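Local coordinates for protein phosphoacetylglucosamine mutase (Aspergillus lentulus, PDB 5O9X) that catalyses the interconversion of N-acetylglucosamine 6-phosphate and N-acetylglucosamine 1-phosphate, as an enzyme of the phosphohexomutase family, at residues Lys160-Thr163 with Thr164-His168; Arg201-Arg204 with Gly205-Val208; Leu225-Leu228 with Ile229-Pro233; Ser430-Leu433 with Leu434-Ile438. The protein carries 1 engineered substitution. All blocks are in the same frame, centred on the assembly; numbering follows the deposited sequence.

Interaction 1: Lys160-Thr163 with Thr164-His168; sequences KFMT and TPQLH. Unlike the reference sequence in segment 160-163: Phe-161 (reference Tyr).
The flat side-chain amide of Gln-166 folds back beyond the start of its own helix and presents OE1 to the backbone N-H of Thr-163, with 3.1 Å between Gln-166 OE1 and Thr-163 N; the donor stands 30° off the amide's carbonyl plane. This hydrogen bond is one half of a capping box at the N-terminus of helix 164-176, where the chain leaves strand 155-161. The second flat group, the His-168 ring, has its partner at the edge: ND1 donates within the ring plane to Thr-164 O (3.1 Å from ND1), though it arrives from above that carbonyl's own plane. The same oxygen also accepts from His-168 N, so two donors grip it. The other half of the box runs from Gln-166 N to Thr-163 OG1, 3.1 Å and 159° at the hydrogen. Thr-163 OG1 is lodged between its backbone N and carbonyl carbon (chi1 66°), which turns it to the N-H of Gln-166. Regular helical bonding begins with Leu-167 N to Thr-163 O. Outside the box, Gln-166 NE2 is tied to Tyr-192 OH, and Thr-164 OG1 to Asp-286; the Thr-164 side chain is about 7 Å from the bound glucose 1,6-bisphosphate. On the apolar side of the contact, Met-162 CE lies 3.5 Å from Leu-167 CA and 3.9 Å from Leu-167 CB.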
loop_
_atom_site.group_PDB
_atom_site.type_symbol
_atom_site.label_atom_id
_atom_site.label_comp_id
_atom_site.label_asym_id
_atom_site.label_seq_id
_atom_site.Cartn_x
_atom_site.Cartn_y
_atom_site.Cartn_z
ATOM N N LYS A 160 16.978 10.779 0.441
ATOM C CA LYS A 160 16.967 10.981 -1.054
ATOM C C LYS A 160 15.810 10.167 -1.699
ATOM O O LYS A 160 14.690 10.229 -1.160
ATOM C CB LYS A 160 18.342 10.714 -1.728
ATOM C CG LYS A 160 19.536 11.524 -1.068
ATOM C CD LYS A 160 19.171 12.983 -1.212
ATOM C CE LYS A 160 20.243 13.985 -0.842
ATOM N NZ LYS A 160 19.475 15.274 -0.959
ATOM N N PHE A 161 16.091 9.426 -2.792
ATOM C CA PHE A 161 15.070 8.674 -3.487
ATOM C C PHE A 161 14.970 7.257 -2.906
ATOM O O PHE A 161 15.980 6.479 -2.909
ATOM C CB PHE A 161 15.437 8.566 -4.995
ATOM C CG PHE A 161 15.414 9.902 -5.691
ATOM C CD1 PHE A 161 14.213 10.444 -6.169
ATOM C CD2 PHE A 161 16.586 10.644 -5.811
ATOM C CE1 PHE A 161 14.190 11.725 -6.823
ATOM C CE2 PHE A 161 16.567 11.922 -6.433
ATOM C CZ PHE A 161 15.391 12.437 -6.984
ATOM N N MET A 162 13.763 6.881 -2.504
ATOM C CA MET A 162 13.510 5.519 -2.033
ATOM C C MET A 162 12.071 5.167 -2.369
ATOM O O MET A 162 11.226 6.047 -2.604
ATOM C CB MET A 162 13.698 5.440 -0.482
ATOM C CG MET A 162 15.159 5.684 -0.014
ATOM S SD MET A 162 15.605 4.818 1.522
ATOM C CE MET A 162 14.363 5.427 2.499
ATOM N N THR A 163 11.772 3.867 -2.348
ATOM C CA THR A 163 10.378 3.398 -2.548
ATOM C C THR A 163 9.724 3.648 -1.196
ATOM O O THR A 163 10.436 3.858 -0.182
ATOM C CB THR A 163 10.346 1.853 -2.851
ATOM O OG1 THR A 163 10.776 1.115 -1.730
ATOM C CG2 THR A 163 11.248 1.472 -4.048
ATOM N N THR A 164 8.393 3.739 -1.183
ATOM C CA THR A 164 7.677 3.866 0.080
ATOM C C THR A 164 8.068 2.789 1.090
ATOM O O THR A 164 8.332 3.111 2.234
ATOM C CB THR A 164 6.178 3.975 -0.222
ATOM O OG1 THR A 164 5.968 5.250 -0.869
ATOM C CG2 THR A 164 5.308 3.942 1.077
ATOM N N PRO A 165 8.041 1.508 0.700
ATOM C CA PRO A 165 8.368 0.489 1.701
ATOM C C PRO A 165 9.821 0.586 2.201
ATOM O O PRO A 165 10.064 0.268 3.363
ATOM C CB PRO A 165 8.229 -0.839 0.912
ATOM C CG PRO A 165 7.310 -0.535 -0.208
ATOM C CD PRO A 165 7.468 0.928 -0.539
ATOM N N GLN A 166 10.767 1.034 1.350
ATOM C CA GLN A 166 12.165 1.317 1.879
ATOM C C GLN A 166 12.152 2.312 3.025
ATOM O O GLN A 166 12.850 2.079 4.049
ATOM C CB GLN A 166 13.120 1.787 0.806
ATOM C CG GLN A 166 13.551 0.620 -0.060
ATOM C CD GLN A 166 14.445 1.096 -1.210
ATOM O OE1 GLN A 166 14.327 2.259 -1.722
ATOM N NE2 GLN A 166 15.356 0.215 -1.617
ATOM N N LEU A 167 11.405 3.411 2.862
ATOM C CA LEU A 167 11.309 4.396 3.941
ATOM C C LEU A 167 10.677 3.756 5.234
ATOM O O LEU A 167 11.211 3.924 6.332
ATOM C CB LEU A 167 10.603 5.719 3.423
ATOM C CG LEU A 167 10.631 6.590 4.665
ATOM C CD1 LEU A 167 11.914 7.339 5.028
ATOM C CD2 LEU A 167 9.348 7.298 4.953
ATOM N N HIS A 168 9.518 3.052 5.124
ATOM C CA HIS A 168 8.958 2.347 6.310
ATOM C C HIS A 168 9.970 1.381 6.988
ATOM O O HIS A 168 10.065 1.274 8.254
ATOM C CB HIS A 168 7.777 1.498 5.832
ATOM C CG HIS A 168 6.515 2.264 5.663
ATOM N ND1 HIS A 168 6.305 3.135 4.620
ATOM C CD2 HIS A 168 5.385 2.294 6.423
ATOM C CE1 HIS A 168 5.069 3.610 4.700
ATOM N NE2 HIS A 168 4.510 3.150 5.809
#

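Interaction 2: Arg201-Arg204 with Gly205-Val208; sequences RVMR and GVKV
Met-203 reaches forward past the turn that it begins, and its terminal methyl meets Val-206 and Val-208. From CB the chain runs to CG, which lies anti to the carbonyl carbon, and a bend at the next torsion (chi2 -66°) swings the thioether along the outgoing loop. There the sulphur meets the first apolar partner: SD is 4.1 Å from Val-206 CG2. A further bend brings the tip between the two valines. CE stands 3.8 Å from Val-206 CG2 and 3.7 Å from Val-208 CG2, with Lys-207 CA also near it at 4.1 Å from CE. From this place one methyl touches residues on both sides of Lys-207, whose CB points away from segment 201-204. The Met-203 side chain crosses that of Val-206 at about a right angle and meets Val-208 at a slant.

The backbone supplies the frame. Val-206 N donates to Met-203 O over 3.1 Å in a nearly straight bond, 172° at the hydrogen, and Val-206 CG2 lies 3.6 Å from that same oxygen, Met-203 O. Gly-205 occupies the third position of the turn with phi 95° and psi close to zero, a conformation in which a side chain would be pressed against the preceding carbonyl oxygen. Helix 428-442 packs against the buried side, with Ala-440 on Met-203 and His-441 on Val-206. Taken together, the four residues Met-203 to Val-206 form a type II beta turn, which carries the chain from the end of helix 188-202 into the loop before strand 212-215.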
loop_
_atom_site.group_PDB
_atom_site.type_symbol
_atom_site.label_atom_id
_atom_site.label_comp_id
_atom_site.label_asym_id
_atom_site.label_seq_id
_atom_site.Cartn_x
_atom_site.Cartn_y
_atom_site.Cartn_z
ATOM N N ARG A 201 16.774 -18.219 1.899
ATOM C CA ARG A 201 16.282 -19.237 2.809
ATOM C C ARG A 201 14.929 -19.803 2.344
ATOM O O ARG A 201 14.738 -21.008 2.328
ATOM C CB ARG A 201 16.057 -18.688 4.229
ATOM C CG ARG A 201 17.357 -18.594 5.061
ATOM C CD ARG A 201 17.147 -17.628 6.229
ATOM N NE ARG A 201 16.251 -18.213 7.245
ATOM C CZ ARG A 201 15.484 -17.485 8.069
ATOM N NH1 ARG A 201 15.446 -16.144 7.939
ATOM N NH2 ARG A 201 14.731 -18.074 9.023
ATOM N N VAL A 202 13.975 -18.934 2.013
ATOM C CA VAL A 202 12.681 -19.437 1.533
ATOM C C VAL A 202 12.872 -20.301 0.285
ATOM O O VAL A 202 12.109 -21.238 0.128
ATOM C CB VAL A 202 11.574 -18.377 1.283
ATOM C CG1 VAL A 202 11.379 -17.406 2.433
ATOM C CG2 VAL A 202 11.777 -17.606 0.027
ATOM N N MET A 203 13.866 -20.038 -0.565
ATOM C CA MET A 203 13.993 -20.753 -1.811
ATOM C C MET A 203 14.730 -22.109 -1.662
ATOM O O MET A 203 14.940 -22.776 -2.654
ATOM C CB MET A 203 14.665 -19.939 -2.926
ATOM C CG MET A 203 13.773 -18.740 -3.428
ATOM S SD MET A 203 12.283 -19.445 -4.226
ATOM C CE MET A 203 12.908 -20.179 -5.751
ATOM N N ARG A 204 15.205 -22.447 -0.467
ATOM C CA ARG A 204 16.096 -23.652 -0.323
ATOM C C ARG A 204 15.364 -24.868 -0.949
ATOM O O ARG A 204 14.203 -25.177 -0.593
ATOM C CB ARG A 204 16.481 -23.928 1.134
ATOM C CG ARG A 204 17.303 -25.228 1.302
ATOM C CD ARG A 204 17.246 -25.812 2.729
ATOM N NE ARG A 204 17.541 -24.775 3.728
ATOM C CZ ARG A 204 18.764 -24.367 4.068
ATOM N NH1 ARG A 204 19.851 -24.915 3.508
ATOM N NH2 ARG A 204 18.893 -23.396 4.969
ATOM N N GLY A 205 16.001 -25.428 -1.974
ATOM C CA GLY A 205 15.569 -26.702 -2.501
ATOM C C GLY A 205 14.626 -26.618 -3.675
ATOM O O GLY A 205 14.243 -27.659 -4.193
ATOM N N VAL A 206 14.233 -25.406 -4.116
ATOM C CA VAL A 206 13.324 -25.311 -5.295
ATOM C C VAL A 206 13.889 -24.272 -6.252
ATOM O O VAL A 206 14.786 -23.532 -5.894
ATOM C CB VAL A 206 11.855 -24.912 -4.827
ATOM C CG1 VAL A 206 11.313 -25.901 -3.765
ATOM C CG2 VAL A 206 11.832 -23.513 -4.205
ATOM N N LYS A 207 13.304 -24.149 -7.417
ATOM C CA LYS A 207 13.730 -23.162 -8.402
ATOM C C LYS A 207 12.521 -22.571 -9.079
ATOM O O LYS A 207 11.525 -23.270 -9.311
ATOM C CB LYS A 207 14.588 -23.844 -9.491
ATOM C CG LYS A 207 16.009 -24.182 -8.981
ATOM C CD LYS A 207 17.002 -24.259 -10.132
ATOM C CE LYS A 207 18.262 -24.967 -9.673
ATOM N NZ LYS A 207 19.471 -24.165 -10.043
ATOM N N VAL A 208 12.623 -21.277 -9.403
ATOM C CA VAL A 208 11.676 -20.590 -10.248
ATOM C C VAL A 208 11.795 -21.128 -11.667
ATOM O O VAL A 208 12.886 -21.424 -12.094
ATOM C CB VAL A 208 12.034 -19.065 -10.246
ATOM C CG1 VAL A 208 11.269 -18.315 -11.314
ATOM C CG2 VAL A 208 11.718 -18.501 -8.859
#

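Interaction 3: Leu225-Leu228 with Ile229-Pro233; sequences LREL and IKYLP
Glu-227 OE1 and Lys-230 NZ make the shortest direct polar bond of this contact, a 2.8 Å salt bridge between residues three apart, about one turn along the helix. The ammonium comes in on the syn side of OE1, 23° out of the carboxylate plane, at the end of a lysine chain extended beyond CG. The other oxygen is also held: a water donates to Glu-227 OE2 over 2.6 Å and lies 2.7 Å from Tyr-231 OH, in the plane of the tyrosine ring. Both carboxylate oxygens therefore have partners, which restrains rotation of the group. A bend at chi2 (56°) turns the glutamate forward along the helix toward them. The Tyr-231 ring puts its edge to the backbone, with CD2 3.4 Å from Glu-227 O.

Main-chain bonding changes here. Ile-229 N still reaches Leu-225 O at 3.0 Å, but Lys-230 N has just a weak bond to Glu-227 O, and Tyr-231 N turns to Leu-228 O, 2.9 Å away and well above its carbonyl plane. Leu-228 CD1 and Leu-232 CD2 are in apolar contact at 4.0 Å, their side chains crossing at a slant. This is the loosening C-terminal end of helix 221-231, the helix of a beta-alpha-beta unit that links strands 212-215 and 240-243.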
loop_
_atom_site.group_PDB
_atom_site.type_symbol
_atom_site.label_atom_id
_atom_site.label_comp_id
_atom_site.label_asym_id
_atom_site.label_seq_id
_atom_site.Cartn_x
_atom_site.Cartn_y
_atom_site.Cartn_z
ATOM N N LEU A 225 14.722 -1.950 -7.916
ATOM C CA LEU A 225 14.612 -3.420 -8.134
ATOM C C LEU A 225 15.910 -3.900 -8.834
ATOM O O LEU A 225 16.402 -4.984 -8.527
ATOM C CB LEU A 225 13.412 -3.756 -9.042
ATOM C CG LEU A 225 13.274 -5.226 -9.503
ATOM C CD1 LEU A 225 13.137 -6.074 -8.249
ATOM C CD2 LEU A 225 11.975 -5.244 -10.293
ATOM N N ARG A 226 16.414 -3.141 -9.843
ATOM C CA ARG A 226 17.695 -3.486 -10.511
ATOM C C ARG A 226 18.810 -3.610 -9.477
ATOM O O ARG A 226 19.639 -4.493 -9.601
ATOM C CB ARG A 226 18.058 -2.387 -11.537
ATOM C CG ARG A 226 19.466 -2.524 -12.214
ATOM C CD ARG A 226 19.818 -1.244 -13.061
ATOM N NE ARG A 226 18.767 -1.319 -13.935
ATOM C CZ ARG A 226 17.776 -0.488 -14.190
ATOM N NH1 ARG A 226 17.688 0.812 -13.895
ATOM N NH2 ARG A 226 16.891 -1.080 -14.933
ATOM N N GLU A 227 18.847 -2.702 -8.494
ATOM C CA GLU A 227 19.837 -2.768 -7.421
ATOM C C GLU A 227 19.685 -4.029 -6.532
ATOM O O GLU A 227 20.677 -4.700 -6.245
ATOM C CB GLU A 227 19.787 -1.499 -6.543
ATOM C CG GLU A 227 20.982 -1.232 -5.597
ATOM C CD GLU A 227 22.376 -1.169 -6.243
ATOM O OE1 GLU A 227 22.510 -0.946 -7.489
ATOM O OE2 GLU A 227 23.377 -1.389 -5.489
ATOM N N LEU A 228 18.445 -4.315 -6.101
ATOM C CA LEU A 228 18.129 -5.495 -5.327
ATOM C C LEU A 228 18.640 -6.748 -6.057
ATOM O O LEU A 228 19.166 -7.636 -5.405
ATOM C CB LEU A 228 16.582 -5.613 -5.081
ATOM C CG LEU A 228 16.206 -7.030 -4.526
ATOM C CD1 LEU A 228 16.790 -7.223 -3.125
ATOM C CD2 LEU A 228 14.644 -7.015 -4.516
ATOM N N ILE A 229 18.522 -6.802 -7.398
ATOM C CA ILE A 229 18.879 -8.027 -8.140
ATOM C C ILE A 229 20.389 -8.379 -7.975
ATOM O O ILE A 229 20.753 -9.553 -7.868
ATOM C CB ILE A 229 18.517 -7.822 -9.565
ATOM C CG1 ILE A 229 16.997 -7.994 -9.628
ATOM C CG2 ILE A 229 19.158 -8.864 -10.543
ATOM C CD1 ILE A 229 16.402 -7.553 -10.953
ATOM N N LYS A 230 21.226 -7.365 -7.841
ATOM C CA LYS A 230 22.665 -7.620 -7.520
ATOM C C LYS A 230 22.878 -8.346 -6.230
ATOM O O LYS A 230 23.864 -9.060 -6.112
ATOM C CB LYS A 230 23.390 -6.320 -7.402
ATOM C CG LYS A 230 23.337 -5.494 -8.681
ATOM C CD LYS A 230 24.127 -4.235 -8.355
ATOM C CE LYS A 230 24.013 -3.209 -9.473
ATOM N NZ LYS A 230 24.679 -1.961 -8.939
ATOM N N TYR A 231 22.001 -8.146 -5.230
ATOM C CA TYR A 231 22.089 -8.881 -3.963
ATOM C C TYR A 231 21.501 -10.279 -3.971
ATOM O O TYR A 231 21.789 -11.035 -3.077
ATOM C CB TYR A 231 21.446 -8.078 -2.830
ATOM C CG TYR A 231 22.197 -6.783 -2.509
ATOM C CD1 TYR A 231 23.033 -6.690 -1.375
ATOM C CD2 TYR A 231 22.061 -5.635 -3.328
ATOM C CE1 TYR A 231 23.722 -5.475 -1.091
ATOM C CE2 TYR A 231 22.689 -4.460 -3.003
ATOM C CZ TYR A 231 23.546 -4.390 -1.904
ATOM O OH TYR A 231 24.195 -3.192 -1.566
ATOM N N LEU A 232 20.632 -10.613 -4.950
ATOM C CA LEU A 232 19.814 -11.849 -4.823
ATOM C C LEU A 232 20.674 -13.125 -5.020
ATOM O O LEU A 232 21.656 -13.056 -5.735
ATOM C CB LEU A 232 18.624 -11.852 -5.804
ATOM C CG LEU A 232 17.539 -10.794 -5.476
ATOM C CD1 LEU A 232 16.497 -10.832 -6.587
ATOM C CD2 LEU A 232 16.837 -11.122 -4.153
ATOM N N PRO A 233 20.282 -14.266 -4.417
ATOM C CA PRO A 233 21.137 -15.474 -4.565
ATOM C C PRO A 233 21.120 -15.971 -5.980
ATOM O O PRO A 233 20.175 -15.668 -6.739
ATOM C CB PRO A 233 20.534 -16.490 -3.581
ATOM C CG PRO A 233 19.144 -16.008 -3.343
ATOM C CD PRO A 233 19.144 -14.505 -3.501
HETATM O O HOH W 1 23.272 -1.054 -2.907
#

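Interaction 4: Ser430-Leu433 with Leu434-Ile438; sequences SDML and LVEAI
Met-432 and Glu-436 meet one turn apart on helix 428-442, a regular alpha-helix whose residues in this contact are buried. Its main-chain bonds are uniform here. Leu-434 N to Ser-430 O, Val-435 N to Asp-431 O, Glu-436 N to Met-432 O and Ala-437 N to Leu-433 O each span 2.9 Å and are close to straight, so the i to i+4 pattern runs unbroken through both segments.

Glu-436 and Ser-430 find their polar partners beyond the helix. Glu-436 is buried, yet OE1 forms a salt bridge with Arg-279 and OE2 a hydrogen bond with Tyr-292 OH, which is consistent with a charged carboxylate. Ser-430 OG is bound to the carbonyl of Leu-420, tying the helix to the end of helix 405-420.

Side-chain carbons also touch carbonyl oxygens of the preceding turn: Val-435 CG2 lies 3.4 Å from Asp-431 O, and Ala-437 CB stands at the same distance from Leu-433 O. Around the helix, Val-435 packs against Ile-309 and Leu-312 of helix 306-324, while Met-432 rests on Ile-290 and Tyr-292 of strand 290-295.

Between the side chains themselves the meeting is slight. The Met-432 chain starts with CG opposite its backbone N (chi1 -165°) and then bends, bringing its methyl round toward the next turn, where Met-432 CE is 3.9 Å from Glu-436 CG, an aliphatic carbon below the carboxylate.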
loop_
_atom_site.group_PDB
_atom_site.type_symbol
_atom_site.label_atom_id
_atom_site.label_comp_id
_atom_site.label_asym_id
_atom_site.label_seq_id
_atom_site.Cartn_x
_atom_site.Cartn_y
_atom_site.Cartn_z
ATOM N N SER A 430 8.901 -7.132 -2.021
ATOM C CA SER A 430 8.958 -8.322 -1.137
ATOM C C SER A 430 7.776 -9.285 -1.465
ATOM O O SER A 430 7.957 -10.497 -1.532
ATOM C CB SER A 430 8.910 -7.770 0.327
ATOM O OG SER A 430 8.363 -8.699 1.221
ATOM N N ASP A 431 6.580 -8.724 -1.706
ATOM C CA ASP A 431 5.413 -9.501 -2.204
ATOM C C ASP A 431 5.695 -10.190 -3.541
ATOM O O ASP A 431 5.302 -11.347 -3.756
ATOM C CB ASP A 431 4.172 -8.660 -2.343
ATOM C CG ASP A 431 3.634 -8.146 -1.019
ATOM O OD1 ASP A 431 3.946 -8.670 0.079
ATOM O OD2 ASP A 431 2.837 -7.156 -1.095
ATOM N N MET A 432 6.368 -9.510 -4.443
ATOM C CA MET A 432 6.801 -10.174 -5.679
ATOM C C MET A 432 7.718 -11.400 -5.374
ATOM O O MET A 432 7.499 -12.486 -5.927
ATOM C CB MET A 432 7.572 -9.177 -6.463
ATOM C CG MET A 432 7.838 -9.458 -7.900
ATOM S SD MET A 432 9.562 -8.974 -8.262
ATOM C CE MET A 432 10.082 -10.658 -7.687
ATOM N N LEU A 433 8.728 -11.244 -4.479
ATOM C CA LEU A 433 9.584 -12.421 -4.204
ATOM C C LEU A 433 8.736 -13.536 -3.527
ATOM O O LEU A 433 8.968 -14.736 -3.719
ATOM C CB LEU A 433 10.744 -12.014 -3.233
ATOM C CG LEU A 433 11.771 -10.999 -3.847
ATOM C CD1 LEU A 433 12.761 -10.533 -2.754
ATOM C CD2 LEU A 433 12.511 -11.623 -5.054
ATOM N N LEU A 434 7.816 -13.128 -2.647
ATOM C CA LEU A 434 6.879 -14.084 -2.047
ATOM C C LEU A 434 6.122 -14.907 -3.090
ATOM O O LEU A 434 6.133 -16.165 -3.041
ATOM C CB LEU A 434 5.891 -13.366 -1.142
ATOM C CG LEU A 434 4.700 -14.175 -0.544
ATOM C CD1 LEU A 434 5.190 -15.202 0.434
ATOM C CD2 LEU A 434 3.675 -13.260 0.091
ATOM N N VAL A 435 5.523 -14.235 -4.038
ATOM C CA VAL A 435 4.786 -14.928 -5.112
ATOM C C VAL A 435 5.714 -15.862 -5.919
ATOM O O VAL A 435 5.394 -17.056 -6.158
ATOM C CB VAL A 435 4.149 -13.918 -6.076
ATOM C CG1 VAL A 435 3.641 -14.621 -7.320
ATOM C CG2 VAL A 435 2.977 -13.197 -5.367
ATOM N N GLU A 436 6.882 -15.349 -6.239
ATOM C CA GLU A 436 7.878 -16.193 -6.949
ATOM C C GLU A 436 8.240 -17.482 -6.171
ATOM O O GLU A 436 8.303 -18.574 -6.786
ATOM C CB GLU A 436 9.150 -15.392 -7.302
ATOM C CG GLU A 436 8.888 -14.311 -8.437
ATOM C CD GLU A 436 8.306 -14.926 -9.721
ATOM O OE1 GLU A 436 8.855 -15.954 -10.220
ATOM O OE2 GLU A 436 7.276 -14.418 -10.234
ATOM N N ALA A 437 8.503 -17.326 -4.854
ATOM C CA ALA A 437 8.806 -18.440 -3.992
ATOM C C ALA A 437 7.620 -19.399 -3.930
ATOM O O ALA A 437 7.807 -20.632 -4.010
ATOM C CB ALA A 437 9.152 -17.941 -2.567
ATOM N N ILE A 438 6.397 -18.866 -3.791
ATOM C CA ILE A 438 5.252 -19.746 -3.718
ATOM C C ILE A 438 5.054 -20.582 -4.957
ATOM O O ILE A 438 4.807 -21.823 -4.876
ATOM C CB ILE A 438 3.938 -19.008 -3.336
ATOM C CG1 ILE A 438 4.066 -18.399 -1.928
ATOM C CG2 ILE A 438 2.769 -20.068 -3.348
ATOM C CD1 ILE A 438 2.922 -17.378 -1.646
#

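Overall arrangement
Along the chain the four contacts come in series. Interaction 1 opens helix 164-176 after the edge strand of the first sheet, interaction 2 follows the end of helix 188-202, and interaction 3 ends helix 221-231; these last two belong to domain II, interaction 4 to domain III. Interactions 2 and 4, with centres 11 Å apart, touch: Val-202 CG2 packs 3.7 Å from Ala-437 CB, and Met-203 SD lies 3.6 Å from Ala-437 CA. Helix 428-442 of domain III thus packs against the end of helix 188-202 and the loop after it, joining the two domains away from the ligand, whereas interaction 1, its centre 27 Å from that of interaction 2, lies near the sugar bisphosphate.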